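Local structure of probable sugar kinase (Clostridium perfringens, 3KZH) at residues 276-281 with 312-317. The protein is probably a sugar kinase of the ribokinase-like pfkB family, and binds beta-D-glucopyranose in its crystal structure. Sequence-based numbering, arbitrary orientation.
Sequences IVKFAM and WEEEKY
Where Lys278 and Met281 meet Trp312, a helix of the ribokinase-like fold packs against the edge strand 312-317 at one end of the large mixed sheet, a worked example of how a lysine can serve an aromatic ring and a carboxylate at once. Strand 312-317 pairs antiparallel with strand 239-244. Segment 276-281 runs roughly antiparallel to 312-317, and the side chains of Trp312, Lys278 and Met281 fill the 11.7 Å between the axes of the two segments. One face of the indole is taken by the aliphatic part of Lys278: CG stands over the six-membered ring, 3.9 Å from its centroid and 11° off the normal, a CH-pi contact. With CG anti to the carbonyl carbon (chi1 -75°) and the chain extended beyond it, the lysine runs across the ring from the benzo side, where CB faces CZ2, to the pyrrole side, where CD lies 3.9 Å from NE1. By NZ the chain has risen away from the ring, and any cation-pi attraction is long and at most weak. Lys278 NZ also forms a salt bridge with Glu314, with OE2 at 3.3 Å and OE1 at 3.4 Å, a forked pair of weak bonds. Met281 approaches differently: its SE lies 4.0 Å from Trp312 CZ3, at the edge of the six-membered ring (77° off the normal through its centroid), a Met-aromatic contact in the selenomethionine form. Beyond the two segments, Leu307 of helix 300-308 touches both Lys278 and Trp312, while Ile242 of strand 239-244 touches Met281 and Trp312. The chemistry is thus graded from a buried, apolar selenium-indole edge to an exposed carboxylate. Lys278 and Trp312 bury most of the surface, largely through apolar atoms, and the long ion pair probably adds a modest electrostatic component at the outer margin.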
# COMPACT_ATOMS: atom_id res chain seq x y z
N ILE A 276 -22.68 -0.62 -29.55
CA ILE A 276 -21.76 0.07 -28.62
C ILE A 276 -22.50 0.29 -27.30
O ILE A 276 -21.96 0.03 -26.22
CB ILE A 276 -21.30 1.47 -29.16
CG1 ILE A 276 -20.49 1.32 -30.45
CG2 ILE A 276 -20.47 2.23 -28.12
CD1 ILE A 276 -20.10 2.64 -31.11
N VAL A 277 -23.76 0.72 -27.42
CA VAL A 277 -24.67 0.98 -26.30
C VAL A 277 -24.92 -0.30 -25.50
O VAL A 277 -24.86 -0.26 -24.27
CB VAL A 277 -26.00 1.62 -26.84
CG1 VAL A 277 -27.00 1.84 -25.76
CG2 VAL A 277 -25.71 2.96 -27.43
N LYS A 278 -25.08 -1.42 -26.20
CA LYS A 278 -25.32 -2.72 -25.57
C LYS A 278 -24.11 -3.30 -24.87
O LYS A 278 -24.23 -3.82 -23.75
CB LYS A 278 -25.86 -3.73 -26.59
CG LYS A 278 -27.31 -3.54 -26.97
CD LYS A 278 -27.70 -4.59 -27.99
CE LYS A 278 -28.92 -4.16 -28.76
NZ LYS A 278 -29.19 -5.04 -29.94
N PHE A 279 -22.94 -3.16 -25.52
CA PHE A 279 -21.64 -3.66 -25.01
C PHE A 279 -21.27 -2.87 -23.75
O PHE A 279 -20.93 -3.45 -22.72
CB PHE A 279 -20.54 -3.54 -26.10
CG PHE A 279 -19.22 -4.20 -25.72
CD1 PHE A 279 -18.93 -5.51 -26.14
CD2 PHE A 279 -18.29 -3.54 -24.88
CE1 PHE A 279 -17.74 -6.17 -25.72
CE2 PHE A 279 -17.10 -4.19 -24.45
CZ PHE A 279 -16.83 -5.51 -24.87
N ALA A 280 -21.32 -1.54 -23.86
CA ALA A 280 -21.01 -0.63 -22.76
C ALA A 280 -21.99 -0.77 -21.59
O ALA A 280 -21.60 -0.60 -20.44
CB ALA A 280 -20.99 0.79 -23.27
N MSE A 281 -23.25 -1.08 -21.90
CA MSE A 281 -24.27 -1.26 -20.87
C MSE A 281 -24.07 -2.57 -20.14
O MSE A 281 -24.29 -2.63 -18.92
CB MSE A 281 -25.66 -1.19 -21.48
CG MSE A 281 -26.64 -0.42 -20.63
SE MSE A 281 -28.37 -0.25 -21.47
CE MSE A 281 -27.83 -0.03 -23.24
N TRP A 312 -33.14 -7.47 -24.18
CA TRP A 312 -33.21 -6.01 -24.28
C TRP A 312 -34.56 -5.42 -24.67
O TRP A 312 -35.36 -6.03 -25.37
CB TRP A 312 -32.17 -5.49 -25.30
CG TRP A 312 -30.74 -5.99 -25.12
CD1 TRP A 312 -30.17 -7.08 -25.73
CD2 TRP A 312 -29.71 -5.42 -24.29
NE1 TRP A 312 -28.87 -7.23 -25.32
CE2 TRP A 312 -28.55 -6.23 -24.45
CE3 TRP A 312 -29.65 -4.31 -23.43
CZ2 TRP A 312 -27.34 -5.96 -23.76
CZ3 TRP A 312 -28.44 -4.03 -22.75
CH2 TRP A 312 -27.31 -4.86 -22.92
N GLU A 313 -34.81 -4.20 -24.18
CA GLU A 313 -35.99 -3.42 -24.51
C GLU A 313 -35.37 -2.32 -25.36
O GLU A 313 -34.53 -1.56 -24.87
CB GLU A 313 -36.66 -2.83 -23.27
CG GLU A 313 -37.62 -3.78 -22.56
CD GLU A 313 -38.24 -3.18 -21.32
OE1 GLU A 313 -38.57 -1.97 -21.32
OE2 GLU A 313 -38.40 -3.92 -20.33
N GLU A 314 -35.68 -2.33 -26.66
CA GLU A 314 -35.14 -1.37 -27.62
C GLU A 314 -36.22 -0.50 -28.24
O GLU A 314 -37.31 -0.97 -28.52
CB GLU A 314 -34.37 -2.10 -28.74
CG GLU A 314 -33.21 -2.96 -28.27
CD GLU A 314 -32.51 -3.67 -29.40
OE1 GLU A 314 -31.94 -2.99 -30.28
OE2 GLU A 314 -32.48 -4.92 -29.40
N GLU A 315 -35.89 0.77 -28.43
CA GLU A 315 -36.78 1.78 -29.01
C GLU A 315 -35.95 2.63 -29.97
O GLU A 315 -34.82 2.99 -29.64
CB GLU A 315 -37.36 2.69 -27.91
CG GLU A 315 -38.37 2.01 -26.96
CD GLU A 315 -38.71 2.84 -25.72
OE1 GLU A 315 -38.95 4.06 -25.82
OE2 GLU A 315 -38.79 2.24 -24.62
N LYS A 316 -36.48 2.92 -31.16
CA LYS A 316 -35.78 3.73 -32.16
C LYS A 316 -36.64 4.91 -32.60
O LYS A 316 -37.79 4.72 -32.99
CB LYS A 316 -35.41 2.93 -33.43
CG LYS A 316 -34.45 1.74 -33.27
CD LYS A 316 -33.78 1.34 -34.61
CE LYS A 316 -34.78 0.99 -35.73
NZ LYS A 316 -35.67 -0.19 -35.46
N TYR A 317 -36.10 6.13 -32.55
CA TYR A 317 -36.83 7.32 -32.96
C TYR A 317 -36.18 7.91 -34.22
O TYR A 317 -34.96 7.88 -34.36
CB TYR A 317 -36.87 8.39 -31.84
CG TYR A 317 -37.06 7.83 -30.45
CD1 TYR A 317 -35.98 7.76 -29.55
CD2 TYR A 317 -38.31 7.31 -30.02
CE1 TYR A 317 -36.12 7.18 -28.27
CE2 TYR A 317 -38.46 6.72 -28.74
CZ TYR A 317 -37.36 6.66 -27.87
OH TYR A 317 -37.47 6.10 -26.62